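Local coordinates for conjugal transfer protein TRWB (Escherichia coli, PDB 1E9R) that probably couples ATP hydrolysis to the handling of DNA during bacterial conjugation, as a hexameric ring resembling ring helicases and F1-ATPase, at residues A37-V42 with M47-E52; K30-E35 with N412-K417; G150-R155 with T191-L196; D183-L188 with K205-A210; S319-V324 with Q331-S336. All blocks are in the same frame, centred on the assembly; numbering follows the deposited sequence.

Contact 1 (A37-V42 with M47-E52)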
# COMPACT_ATOMS: atom_id res chain seq x y z
N ALA B 37 -32.63 3.32 -39.55
CA ALA B 37 -32.05 2.00 -39.81
C ALA B 37 -32.55 0.94 -38.84
O ALA B 37 -33.20 1.25 -37.82
CB ALA B 37 -30.54 2.08 -39.75
N LYS B 38 -32.27 -0.32 -39.16
CA LYS B 38 -32.67 -1.44 -38.33
C LYS B 38 -31.74 -1.43 -37.11
O LYS B 38 -30.52 -1.30 -37.26
CB LYS B 38 -32.51 -2.74 -39.11
CG LYS B 38 -33.68 -3.68 -38.97
CD LYS B 38 -34.04 -3.88 -37.51
CE LYS B 38 -35.23 -4.82 -37.37
NZ LYS B 38 -34.93 -6.16 -37.98
N GLN B 39 -32.31 -1.53 -35.91
CA GLN B 39 -31.53 -1.48 -34.67
C GLN B 39 -31.72 -2.67 -33.73
O GLN B 39 -32.73 -3.39 -33.79
CB GLN B 39 -31.89 -0.20 -33.88
CG GLN B 39 -31.60 1.13 -34.56
CD GLN B 39 -32.22 2.31 -33.82
OE1 GLN B 39 -33.44 2.45 -33.79
NE2 GLN B 39 -31.39 3.15 -33.21
N VAL B 40 -30.76 -2.86 -32.83
CA VAL B 40 -30.82 -3.92 -31.83
C VAL B 40 -31.35 -3.23 -30.57
O VAL B 40 -31.26 -2.01 -30.46
CB VAL B 40 -29.42 -4.53 -31.56
CG1 VAL B 40 -28.89 -5.17 -32.85
CG2 VAL B 40 -28.47 -3.45 -31.07
N THR B 41 -31.91 -3.98 -29.63
CA THR B 41 -32.43 -3.33 -28.44
C THR B 41 -31.77 -3.72 -27.14
O THR B 41 -31.27 -4.84 -26.98
CB THR B 41 -33.94 -3.57 -28.26
OG1 THR B 41 -34.19 -4.96 -28.03
CG2 THR B 41 -34.70 -3.10 -29.48
N VAL B 42 -31.78 -2.77 -26.21
CA VAL B 42 -31.23 -2.94 -24.88
C VAL B 42 -32.40 -2.74 -23.93
O VAL B 42 -32.90 -1.63 -23.79
CB VAL B 42 -30.15 -1.87 -24.57
CG1 VAL B 42 -29.60 -2.08 -23.16
CG2 VAL B 42 -29.04 -1.93 -25.62
N MET B 47 -30.86 0.70 -29.55
CA MET B 47 -29.51 1.17 -29.36
C MET B 47 -29.04 2.05 -30.51
O MET B 47 -29.13 1.68 -31.67
CB MET B 47 -28.59 -0.04 -29.19
CG MET B 47 -27.11 0.27 -29.18
SD MET B 47 -26.17 -1.10 -28.49
CE MET B 47 -24.79 -0.19 -27.77
N PRO B 48 -28.55 3.26 -30.18
CA PRO B 48 -28.06 4.16 -31.22
C PRO B 48 -27.03 3.40 -32.03
O PRO B 48 -26.10 2.82 -31.48
CB PRO B 48 -27.43 5.29 -30.42
CG PRO B 48 -28.30 5.35 -29.22
CD PRO B 48 -28.51 3.90 -28.86
N ARG B 49 -27.22 3.39 -33.34
CA ARG B 49 -26.31 2.70 -34.24
C ARG B 49 -24.85 3.06 -34.01
O ARG B 49 -23.98 2.19 -34.04
CB ARG B 49 -26.69 3.00 -35.69
CG ARG B 49 -27.77 2.12 -36.27
CD ARG B 49 -27.14 0.94 -36.95
NE ARG B 49 -28.07 0.32 -37.87
CZ ARG B 49 -27.70 -0.56 -38.79
NH1 ARG B 49 -26.42 -0.90 -38.91
NH2 ARG B 49 -28.62 -1.10 -39.60
N ASP B 50 -24.58 4.35 -33.81
CA ASP B 50 -23.22 4.83 -33.61
C ASP B 50 -22.64 4.38 -32.27
O ASP B 50 -21.43 4.51 -32.03
CB ASP B 50 -23.19 6.37 -33.71
CG ASP B 50 -24.01 7.05 -32.61
OD1 ASP B 50 -23.70 6.89 -31.41
OD2 ASP B 50 -24.99 7.77 -32.94
N ALA B 51 -23.49 3.86 -31.40
CA ALA B 51 -23.07 3.39 -30.10
C ALA B 51 -22.61 1.94 -30.16
O ALA B 51 -21.77 1.51 -29.37
CB ALA B 51 -24.21 3.54 -29.12
N GLU B 52 -23.16 1.19 -31.11
CA GLU B 52 -22.82 -0.22 -31.26
C GLU B 52 -21.33 -0.56 -31.22
O GLU B 52 -20.91 -1.41 -30.44
CB GLU B 52 -23.43 -0.76 -32.55
CG GLU B 52 -24.91 -0.96 -32.46
CD GLU B 52 -25.48 -1.39 -33.78
OE1 GLU B 52 -24.72 -1.97 -34.58
OE2 GLU B 52 -26.68 -1.16 -34.00
O HOH W 1 -28.82 -0.49 -33.08
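Met47 lays its CB against Val40 CG2, 3.9 Å away, the two side chains lying alongside with their ends in the same direction. CG of Met47 stands anti to the backbone N (chi1 172°), which carries SD past the valines; Val42 CG2 meets Met47 CB obliquely from further along the chain. Beside this apolar strip the backbones are tied by Met47 N to Val40 O, 2.9 Å and nearly straight at 170°. The bond follows directly on the two-stranded antiparallel hairpin of 41-42 and 45-46, whose far arm then runs into the turn at 49-51, ahead of strand 56-59 in the P-loop NTPase core. Gln39 reaches over with NE2 to Met47 O, 3.1 Å, but the bond is bent and weak; the same NE2 also bonds Thr33 O, while OE1 takes the amide of Glu35, so both ends of the amide are held. A water knits the layer together, accepting from Val40 N and donating to Met47 O; it also sits doubtfully close to Glu52 OE2. That carboxylate is further gripped by Arg310 and Arg80, which would favour its charged form. At the outer end Arg49, its chain bent at chi2 (-92°), swings back so that NE lies 3.0 Å from Lys38 O and 3.6 Å from Ala37 CB.

Contact 2 (K30-E35 with N412-K417). With SO4 (sulfate ion), chain J.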
# COMPACT_ATOMS: atom_id res chain seq x y z
N LYS B 30 -36.72 5.66 -25.70
CA LYS B 30 -36.95 4.84 -26.90
C LYS B 30 -37.27 5.80 -28.04
O LYS B 30 -36.85 5.62 -29.18
CB LYS B 30 -38.11 3.85 -26.66
CG LYS B 30 -37.85 2.91 -25.47
CD LYS B 30 -38.97 1.92 -25.14
CE LYS B 30 -38.58 1.11 -23.90
NZ LYS B 30 -39.64 0.22 -23.36
N ARG B 31 -38.01 6.85 -27.70
CA ARG B 31 -38.42 7.86 -28.66
C ARG B 31 -37.18 8.58 -29.19
O ARG B 31 -37.04 8.80 -30.39
CB ARG B 31 -39.35 8.86 -27.96
CG ARG B 31 -40.23 9.70 -28.87
CD ARG B 31 -41.05 10.68 -28.06
NE ARG B 31 -41.84 10.01 -27.04
CZ ARG B 31 -42.03 10.49 -25.82
NH1 ARG B 31 -41.48 11.64 -25.49
NH2 ARG B 31 -42.76 9.82 -24.94
N MET B 32 -36.29 8.94 -28.28
CA MET B 32 -35.06 9.66 -28.62
C MET B 32 -33.95 8.86 -29.31
O MET B 32 -33.20 9.41 -30.11
CB MET B 32 -34.48 10.32 -27.37
CG MET B 32 -35.41 11.29 -26.67
SD MET B 32 -34.66 11.94 -25.15
CE MET B 32 -33.40 12.97 -25.83
N THR B 33 -33.83 7.57 -29.00
CA THR B 33 -32.79 6.76 -29.62
C THR B 33 -33.29 6.08 -30.88
O THR B 33 -32.49 5.57 -31.67
CB THR B 33 -32.25 5.69 -28.67
OG1 THR B 33 -33.31 4.81 -28.28
CG2 THR B 33 -31.69 6.32 -27.44
N ARG B 34 -34.61 6.06 -31.05
CA ARG B 34 -35.23 5.43 -32.22
C ARG B 34 -34.61 6.00 -33.48
O ARG B 34 -34.48 7.21 -33.65
CB ARG B 34 -36.74 5.66 -32.22
CG ARG B 34 -37.48 4.96 -33.34
CD ARG B 34 -38.91 4.65 -32.91
NE ARG B 34 -39.73 4.16 -34.02
CZ ARG B 34 -40.01 4.87 -35.11
NH1 ARG B 34 -39.54 6.11 -35.25
NH2 ARG B 34 -40.78 4.35 -36.06
N GLU B 35 -34.23 5.11 -34.38
CA GLU B 35 -33.58 5.54 -35.59
C GLU B 35 -34.18 4.87 -36.81
O GLU B 35 -34.90 3.87 -36.71
CB GLU B 35 -32.10 5.23 -35.45
CG GLU B 35 -31.22 5.57 -36.62
CD GLU B 35 -29.75 5.40 -36.27
OE1 GLU B 35 -29.45 5.19 -35.07
OE2 GLU B 35 -28.90 5.48 -37.19
N ASN B 412 -24.28 12.22 -25.27
CA ASN B 412 -25.23 13.06 -24.57
C ASN B 412 -26.65 12.51 -24.62
O ASN B 412 -27.52 13.09 -25.26
CB ASN B 412 -25.15 14.47 -25.15
CG ASN B 412 -25.93 15.46 -24.34
OD1 ASN B 412 -25.92 15.42 -23.12
ND2 ASN B 412 -26.60 16.38 -25.03
N ARG B 413 -26.86 11.39 -23.94
CA ARG B 413 -28.17 10.75 -23.89
C ARG B 413 -28.63 10.68 -22.45
O ARG B 413 -27.83 10.41 -21.55
CB ARG B 413 -28.09 9.31 -24.39
CG ARG B 413 -27.28 9.10 -25.62
CD ARG B 413 -28.07 9.40 -26.85
NE ARG B 413 -27.32 9.02 -28.03
CZ ARG B 413 -27.79 9.08 -29.27
NH1 ARG B 413 -29.04 9.50 -29.49
NH2 ARG B 413 -27.02 8.70 -30.29
N PRO B 414 -29.91 10.92 -22.20
CA PRO B 414 -30.35 10.83 -20.81
C PRO B 414 -30.41 9.34 -20.45
O PRO B 414 -30.31 8.49 -21.34
CB PRO B 414 -31.73 11.48 -20.84
CG PRO B 414 -32.21 11.18 -22.23
CD PRO B 414 -30.99 11.44 -23.07
N ILE B 415 -30.52 9.03 -19.17
CA ILE B 415 -30.60 7.64 -18.75
C ILE B 415 -32.07 7.34 -18.44
O ILE B 415 -32.86 8.26 -18.22
CB ILE B 415 -29.76 7.37 -17.48
CG1 ILE B 415 -30.36 8.14 -16.30
CG2 ILE B 415 -28.31 7.75 -17.72
CD1 ILE B 415 -29.68 7.86 -14.97
N ALA B 416 -32.42 6.06 -18.42
CA ALA B 416 -33.79 5.66 -18.15
C ALA B 416 -33.88 4.36 -17.34
O ALA B 416 -33.08 3.45 -17.53
CB ALA B 416 -34.53 5.49 -19.47
N LYS B 417 -34.85 4.30 -16.43
CA LYS B 417 -35.07 3.10 -15.64
C LYS B 417 -36.12 2.33 -16.43
O LYS B 417 -37.27 2.75 -16.55
CB LYS B 417 -35.62 3.48 -14.26
CG LYS B 417 -35.86 2.31 -13.31
CD LYS B 417 -36.46 2.83 -12.01
CE LYS B 417 -36.89 1.71 -11.11
NZ LYS B 417 -37.53 2.21 -9.86
S SO4 J . -43.37 10.55 -21.95
O1 SO4 J . -43.52 9.19 -22.52
O2 SO4 J . -42.42 11.35 -22.75
O3 SO4 J . -44.69 11.22 -21.93
O4 SO4 J . -42.85 10.47 -20.57
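The end of Met32 comes up against the Pro414 ring, SD 3.9 Å from CG of the proline, where the last turn of helix 26-33 packs on the lead-in to strand 415-419, next to the outermost strand, 23-24, of the large mixed sheet. The methionine methyl also touches this ring, CE lying 4.0 Å from Pro414 CD; a bend at chi3 (70°) turns it that way. Arg413, next to the proline, brings its guanidinium up obliquely, with NH1 a loose 4.2 Å from Met32 O. One shell further out, Pro414 is backed by Val24 and Arg22, and Ile415 pairs through its backbone with Arg22 and Val24, fixing the proline against that strand. Thr33 OG1, placed between Leu29 O of its own helix and Pro46 O, faces the neighbouring hairpin, while Arg413 has a long, weak ion pair with Asp50. Asn412 and Ile415 also pack on a second subunit. On the exposed side of the helix Arg31 holds a sulfate, probably from the crystallisation liquor, which Ser25 OG binds as well. The anion sits at the edge of the guanidinium: Arg31 NH1 hydrogen-bonds sulfate O2 at 2.9 Å, and Arg31 NH2 makes weak bonds to O1 and O2.

Contact 3 (G150-R155 with T191-L196)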
# COMPACT_ATOMS: atom_id res chain seq x y z
N GLY B 150 7.15 -18.78 -20.41
CA GLY B 150 6.28 -19.79 -20.98
C GLY B 150 5.97 -19.56 -22.46
O GLY B 150 5.93 -20.51 -23.25
N ARG B 151 5.74 -18.30 -22.84
CA ARG B 151 5.45 -17.97 -24.22
C ARG B 151 6.69 -18.20 -25.06
O ARG B 151 6.60 -18.63 -26.21
CB ARG B 151 5.00 -16.51 -24.35
CG ARG B 151 3.82 -16.20 -23.45
CD ARG B 151 2.98 -15.01 -23.88
NE ARG B 151 2.02 -14.69 -22.83
CZ ARG B 151 2.27 -13.86 -21.83
NH1 ARG B 151 3.45 -13.26 -21.77
NH2 ARG B 151 1.38 -13.66 -20.87
N LEU B 152 7.86 -17.92 -24.48
CA LEU B 152 9.14 -18.13 -25.15
C LEU B 152 9.29 -19.63 -25.44
O LEU B 152 9.56 -20.03 -26.57
CB LEU B 152 10.32 -17.68 -24.28
CG LEU B 152 11.68 -18.12 -24.84
CD1 LEU B 152 11.95 -17.41 -26.17
CD2 LEU B 152 12.77 -17.82 -23.84
N LEU B 153 9.11 -20.45 -24.41
CA LEU B 153 9.21 -21.89 -24.56
C LEU B 153 8.13 -22.38 -25.53
O LEU B 153 8.38 -23.25 -26.37
CB LEU B 153 9.04 -22.58 -23.21
CG LEU B 153 9.04 -24.12 -23.23
CD1 LEU B 153 10.29 -24.62 -23.90
CD2 LEU B 153 8.96 -24.66 -21.83
N LEU B 154 6.93 -21.81 -25.43
CA LEU B 154 5.85 -22.21 -26.30
C LEU B 154 6.10 -21.87 -27.76
O LEU B 154 6.09 -22.76 -28.61
CB LEU B 154 4.53 -21.57 -25.88
CG LEU B 154 3.33 -22.00 -26.72
CD1 LEU B 154 2.99 -23.46 -26.44
CD2 LEU B 154 2.13 -21.11 -26.42
N ARG B 155 6.33 -20.60 -28.07
CA ARG B 155 6.52 -20.21 -29.46
C ARG B 155 7.70 -20.85 -30.18
O ARG B 155 7.60 -21.17 -31.37
CB ARG B 155 6.56 -18.68 -29.59
CG ARG B 155 7.85 -18.01 -29.19
CD ARG B 155 7.76 -16.50 -29.42
NE ARG B 155 7.33 -15.79 -28.23
CZ ARG B 155 8.16 -15.28 -27.33
NH1 ARG B 155 9.47 -15.40 -27.50
NH2 ARG B 155 7.69 -14.66 -26.26
N THR B 191 17.03 -23.36 -31.94
CA THR B 191 15.95 -22.39 -31.86
C THR B 191 16.42 -21.15 -31.10
O THR B 191 17.51 -21.15 -30.51
CB THR B 191 14.73 -22.94 -31.12
OG1 THR B 191 15.07 -23.17 -29.74
CG2 THR B 191 14.26 -24.23 -31.75
N LEU B 192 15.59 -20.11 -31.10
CA LEU B 192 15.92 -18.88 -30.40
C LEU B 192 15.98 -19.08 -28.89
O LEU B 192 16.54 -18.25 -28.18
CB LEU B 192 14.90 -17.80 -30.75
CG LEU B 192 14.93 -17.31 -32.19
CD1 LEU B 192 13.84 -16.27 -32.40
CD2 LEU B 192 16.31 -16.71 -32.50
N ALA B 193 15.42 -20.19 -28.41
CA ALA B 193 15.41 -20.49 -26.99
C ALA B 193 16.56 -21.39 -26.54
O ALA B 193 16.65 -21.77 -25.37
CB ALA B 193 14.08 -21.15 -26.61
N GLU B 194 17.46 -21.72 -27.47
CA GLU B 194 18.58 -22.59 -27.14
C GLU B 194 19.37 -22.16 -25.91
O GLU B 194 19.38 -22.85 -24.89
CB GLU B 194 19.53 -22.71 -28.31
CG GLU B 194 20.68 -23.66 -28.03
CD GLU B 194 21.62 -23.81 -29.22
OE1 GLU B 194 21.37 -23.17 -30.28
OE2 GLU B 194 22.61 -24.57 -29.08
N SER B 195 20.03 -21.01 -26.02
CA SER B 195 20.85 -20.50 -24.94
C SER B 195 20.15 -19.67 -23.87
O SER B 195 20.72 -19.46 -22.80
CB SER B 195 22.01 -19.70 -25.53
OG SER B 195 22.76 -20.49 -26.43
N LEU B 196 18.94 -19.18 -24.14
CA LEU B 196 18.24 -18.37 -23.14
C LEU B 196 17.88 -19.17 -21.91
O LEU B 196 17.86 -18.64 -20.80
CB LEU B 196 16.98 -17.73 -23.73
CG LEU B 196 17.25 -16.49 -24.59
CD1 LEU B 196 15.97 -15.98 -25.23
CD2 LEU B 196 17.87 -15.42 -23.71
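The regular helix of 150-155 faces a compact coil in which a type I beta turn runs from Thr191 to Glu194, closed by Glu194 N to Thr191 O at 3.1 Å. Leu152 carries the contact from the helix side. Its CG lies 4.3 Å from Ala193 CB, and its CD2 meets Leu196 CD1 at 3.9 Å, the two leucines crossing at about a right angle. Because CG of Leu152 is turned anti to the backbone N (chi1 169°), the branch end faces both the alanine and the second leucine. The turn itself is stiffened by Thr191 OG1, which accepts from Ala193 N at 3.3 Å and also bonds Leu188 O. Phe197 packs on Leu152, and Phe212 of a second subunit adds to the cover over the same leucine. Ser195 OG bonds Ile178 O of that subunit. This is a helix packed on an interhelical connection, here with an ST turn, within the all-helical part of the chain.

Contact 4 (D183-L188 with K205-A210)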
# COMPACT_ATOMS: atom_id res chain seq x y z
N ASP B 183 16.59 -33.35 -22.38
CA ASP B 183 16.12 -33.63 -23.72
C ASP B 183 15.47 -32.41 -24.32
O ASP B 183 15.61 -32.15 -25.52
CB ASP B 183 15.13 -34.78 -23.72
CG ASP B 183 15.78 -36.10 -23.37
OD1 ASP B 183 16.87 -36.37 -23.91
OD2 ASP B 183 15.19 -36.86 -22.57
N LEU B 184 14.76 -31.65 -23.48
CA LEU B 184 14.09 -30.44 -23.92
C LEU B 184 15.17 -29.51 -24.45
O LEU B 184 15.08 -29.01 -25.57
CB LEU B 184 13.37 -29.76 -22.76
CG LEU B 184 12.16 -28.89 -23.12
CD1 LEU B 184 11.82 -28.04 -21.92
CD2 LEU B 184 12.45 -28.02 -24.33
N ARG B 185 16.18 -29.29 -23.61
CA ARG B 185 17.31 -28.44 -23.98
C ARG B 185 17.84 -28.83 -25.36
O ARG B 185 18.07 -27.98 -26.21
CB ARG B 185 18.43 -28.60 -22.95
CG ARG B 185 18.19 -27.92 -21.61
CD ARG B 185 18.89 -26.58 -21.58
NE ARG B 185 18.77 -25.90 -20.29
CZ ARG B 185 19.21 -26.39 -19.14
NH1 ARG B 185 19.78 -27.58 -19.10
NH2 ARG B 185 19.06 -25.69 -18.02
N GLY B 186 18.01 -30.13 -25.57
CA GLY B 186 18.51 -30.60 -26.85
C GLY B 186 17.55 -30.29 -27.98
O GLY B 186 17.96 -29.91 -29.08
N PHE B 187 16.25 -30.47 -27.71
CA PHE B 187 15.25 -30.17 -28.72
C PHE B 187 15.31 -28.69 -29.07
O PHE B 187 15.21 -28.31 -30.24
CB PHE B 187 13.85 -30.50 -28.21
CG PHE B 187 12.79 -30.28 -29.24
CD1 PHE B 187 12.60 -31.21 -30.26
CD2 PHE B 187 12.02 -29.13 -29.23
CE1 PHE B 187 11.66 -30.98 -31.26
CE2 PHE B 187 11.08 -28.89 -30.22
CZ PHE B 187 10.90 -29.82 -31.24
N LEU B 188 15.50 -27.86 -28.06
CA LEU B 188 15.58 -26.42 -28.26
C LEU B 188 16.82 -25.95 -29.01
O LEU B 188 16.83 -24.84 -29.55
CB LEU B 188 15.49 -25.69 -26.92
CG LEU B 188 14.07 -25.68 -26.34
CD1 LEU B 188 14.09 -25.05 -24.96
CD2 LEU B 188 13.14 -24.93 -27.29
N LYS B 205 16.00 -21.84 -13.73
CA LYS B 205 14.82 -21.46 -12.98
C LYS B 205 13.77 -20.93 -13.95
O LYS B 205 12.57 -21.24 -13.83
CB LYS B 205 15.18 -20.38 -11.97
CG LYS B 205 13.99 -19.79 -11.29
CD LYS B 205 14.40 -18.78 -10.24
CE LYS B 205 13.17 -18.13 -9.63
NZ LYS B 205 13.52 -17.11 -8.60
N ALA B 206 14.23 -20.14 -14.91
CA ALA B 206 13.34 -19.58 -15.92
C ALA B 206 12.68 -20.72 -16.71
O ALA B 206 11.47 -20.71 -16.91
CB ALA B 206 14.13 -18.69 -16.85
N LEU B 207 13.47 -21.71 -17.13
CA LEU B 207 12.93 -22.85 -17.88
C LEU B 207 11.89 -23.57 -17.03
O LEU B 207 10.79 -23.87 -17.50
CB LEU B 207 14.03 -23.85 -18.24
CG LEU B 207 13.93 -24.64 -19.55
CD1 LEU B 207 14.66 -25.97 -19.41
CD2 LEU B 207 12.49 -24.89 -19.90
N THR B 208 12.24 -23.84 -15.77
CA THR B 208 11.34 -24.52 -14.85
C THR B 208 10.03 -23.77 -14.75
O THR B 208 8.96 -24.37 -14.76
CB THR B 208 11.93 -24.61 -13.43
OG1 THR B 208 12.99 -25.56 -13.40
CG2 THR B 208 10.88 -25.04 -12.45
N SER B 209 10.12 -22.44 -14.66
CA SER B 209 8.92 -21.60 -14.57
C SER B 209 8.04 -21.73 -15.81
O SER B 209 6.82 -21.84 -15.71
CB SER B 209 9.32 -20.15 -14.38
OG SER B 209 9.81 -19.97 -13.07
N ALA B 210 8.68 -21.71 -16.97
CA ALA B 210 7.97 -21.84 -18.23
C ALA B 210 7.20 -23.16 -18.23
O ALA B 210 6.01 -23.18 -18.52
CB ALA B 210 8.97 -21.80 -19.39
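With chi1 at -154° and chi2 at -166°, Leu184 stretches out from helix 181-188, its CG on the far side of CB from the backbone N, and points CD1 at helix 201-217. Leu207 answers with a similarly extended chain, though its chi1 of -147° departs from a staggered value. The two leucines therefore meet tip to tip, Leu184 CD1 to Leu207 CD2 at 3.8 Å, and span backbones whose nearest CA atoms, those of Arg185 and Leu207, are 9.4 Å apart. The other methyl of Leu207 has a different neighbour: CD1 lies 4.2 Å from Arg185 NE, with the guanidinium set obliquely to it. That NE is engaged by Phe197 O, in the connection between the two helices, and this bond fixes where the arginine head stands beside the leucine. Phe197 and Phe181 also pack on Leu207, so it is held by helix 181-188 and by the connection alike. Nearby, the second helix takes part in the assembly: Thr208 OG1 bonds Ser200 OG of a third subunit, and Ala206 packs on Phe212 of a second. Between the two segments, then, the pairing rests on methyl groups meeting end to end, with the arginine NE beside them satisfied by Phe197 O.

Contact 5 (S319-V324 with Q331-S336)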
# COMPACT_ATOMS: atom_id res chain seq x y z
N SER B 319 -15.11 -5.60 -8.47
CA SER B 319 -14.04 -5.98 -7.56
C SER B 319 -13.28 -7.18 -8.11
O SER B 319 -12.05 -7.26 -8.01
CB SER B 319 -14.66 -6.31 -6.20
OG SER B 319 -13.70 -6.88 -5.34
N GLN B 320 -14.03 -8.12 -8.69
CA GLN B 320 -13.44 -9.33 -9.25
C GLN B 320 -12.59 -8.99 -10.44
O GLN B 320 -11.56 -9.62 -10.67
CB GLN B 320 -14.53 -10.30 -9.67
CG GLN B 320 -14.02 -11.69 -9.94
CD GLN B 320 -15.10 -12.61 -10.49
OE1 GLN B 320 -16.31 -12.33 -10.38
NE2 GLN B 320 -14.67 -13.73 -11.08
N LEU B 321 -13.02 -7.99 -11.21
CA LEU B 321 -12.28 -7.55 -12.39
C LEU B 321 -10.94 -6.92 -11.97
O LEU B 321 -9.93 -7.05 -12.66
CB LEU B 321 -13.09 -6.53 -13.18
CG LEU B 321 -12.50 -6.16 -14.53
CD1 LEU B 321 -12.52 -7.40 -15.44
CD2 LEU B 321 -13.29 -5.00 -15.15
N ASP B 322 -10.96 -6.22 -10.84
CA ASP B 322 -9.75 -5.58 -10.33
C ASP B 322 -8.80 -6.68 -9.97
O ASP B 322 -7.59 -6.56 -10.17
CB ASP B 322 -10.03 -4.74 -9.07
CG ASP B 322 -10.75 -3.44 -9.38
OD1 ASP B 322 -10.66 -2.96 -10.53
OD2 ASP B 322 -11.40 -2.88 -8.46
N ASP B 323 -9.34 -7.77 -9.44
CA ASP B 323 -8.52 -8.90 -9.04
C ASP B 323 -7.85 -9.59 -10.23
O ASP B 323 -6.71 -10.03 -10.13
CB ASP B 323 -9.36 -9.89 -8.25
CG ASP B 323 -8.56 -10.63 -7.22
OD1 ASP B 323 -7.90 -9.95 -6.40
OD2 ASP B 323 -8.58 -11.87 -7.22
N VAL B 324 -8.55 -9.66 -11.35
CA VAL B 324 -8.00 -10.30 -12.55
C VAL B 324 -7.01 -9.42 -13.33
O VAL B 324 -5.92 -9.87 -13.68
CB VAL B 324 -9.16 -10.74 -13.51
CG1 VAL B 324 -8.60 -11.37 -14.79
CG2 VAL B 324 -10.08 -11.71 -12.80
N GLN B 331 -9.71 -0.50 -14.65
CA GLN B 331 -10.40 0.76 -14.84
C GLN B 331 -10.36 1.13 -16.32
O GLN B 331 -11.38 1.50 -16.91
CB GLN B 331 -9.72 1.86 -14.05
CG GLN B 331 -10.37 3.21 -14.17
CD GLN B 331 -9.55 4.27 -13.47
OE1 GLN B 331 -8.63 3.95 -12.70
NE2 GLN B 331 -9.87 5.54 -13.71
N THR B 332 -9.17 1.02 -16.90
CA THR B 332 -8.98 1.33 -18.31
C THR B 332 -9.86 0.44 -19.17
O THR B 332 -10.40 0.89 -20.19
CB THR B 332 -7.53 1.09 -18.71
OG1 THR B 332 -6.68 1.89 -17.89
CG2 THR B 332 -7.34 1.43 -20.19
N LEU B 333 -10.01 -0.82 -18.76
CA LEU B 333 -10.83 -1.77 -19.50
C LEU B 333 -12.29 -1.37 -19.45
O LEU B 333 -12.96 -1.31 -20.47
CB LEU B 333 -10.66 -3.18 -18.93
CG LEU B 333 -11.33 -4.30 -19.72
CD1 LEU B 333 -10.77 -4.38 -21.12
CD2 LEU B 333 -11.11 -5.60 -18.99
N ARG B 334 -12.78 -1.09 -18.24
CA ARG B 334 -14.16 -0.67 -18.08
C ARG B 334 -14.39 0.64 -18.83
O ARG B 334 -15.45 0.85 -19.42
CB ARG B 334 -14.51 -0.48 -16.60
CG ARG B 334 -14.39 -1.73 -15.74
CD ARG B 334 -15.12 -1.55 -14.40
NE ARG B 334 -14.86 -0.23 -13.81
CZ ARG B 334 -13.77 0.08 -13.12
NH1 ARG B 334 -12.85 -0.83 -12.88
NH2 ARG B 334 -13.62 1.31 -12.64
N ALA B 335 -13.39 1.51 -18.83
CA ALA B 335 -13.50 2.79 -19.50
C ALA B 335 -13.50 2.63 -21.02
O ALA B 335 -13.72 3.59 -21.76
CB ALA B 335 -12.36 3.71 -19.07
N SER B 336 -13.23 1.41 -21.49
CA SER B 336 -13.19 1.16 -22.92
C SER B 336 -14.58 0.87 -23.49
O SER B 336 -14.76 0.82 -24.71
CB SER B 336 -12.22 0.02 -23.22
OG SER B 336 -10.91 0.42 -22.88
O HOH W 2 -10.47 -0.57 -11.20
O HOH W 3 -13.10 -3.19 -12.16
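Arg334 CB points from its helix toward 319-324, and CG comes up against Leu321 CD2 at 3.5 Å. CD, one atom on, is still beside that methyl at 4.0 Å, the arginine chain and the leucine running alongside each other, head to tail. A bend at chi3 (-43°) then turns the guanidinium toward Asp322. NH1 ends 3.9 Å from Asp322 OD1, a long salt bridge with the two flat groups 73° apart. Two waters fill in between them: one donates to Asp322 OD1 at 2.5 Å and accepts from Arg334 NH1 at 2.9 Å, and the other links the same two atoms, weakly at the arginine. Asp322 OD2 is paired with Lys328 of a third subunit. Deeper in, Leu321 CD1 touches Leu333 CD2 at 4.2 Å, and Leu333 continues onto Leu297 and Leu301 of helix 297-303. The arrangement is two consecutive helices, 318-325 and 327-334, that meet at a sharp corner and link strands 309-315 and 339-342 of the P-loop NTPase sheet, at the subunit interface.

Overall arrangement
Contacts 1 and 2 adjoin, their centres about 11 Å apart, and share the region around the 41-46 hairpin: contact 1 is the more polar, with backbone bonds and a water, while contact 2 is a small apolar touch with an exposed side. Contacts 3 and 4 form a second pair, centres about 8 Å apart, on the opposite side of the chain's centre; both are buried, lack polar bonds between their segments, and interleave along the sequence through the 141-163, 181-188 and 201-217 helices. Contact 5 lies nearest the chain's centre, yet is only partly buried, mixing leucine packing with a hydrated ion pair. Neighbouring subunits reach contacts 2 to 5, whereas none touches contact 1.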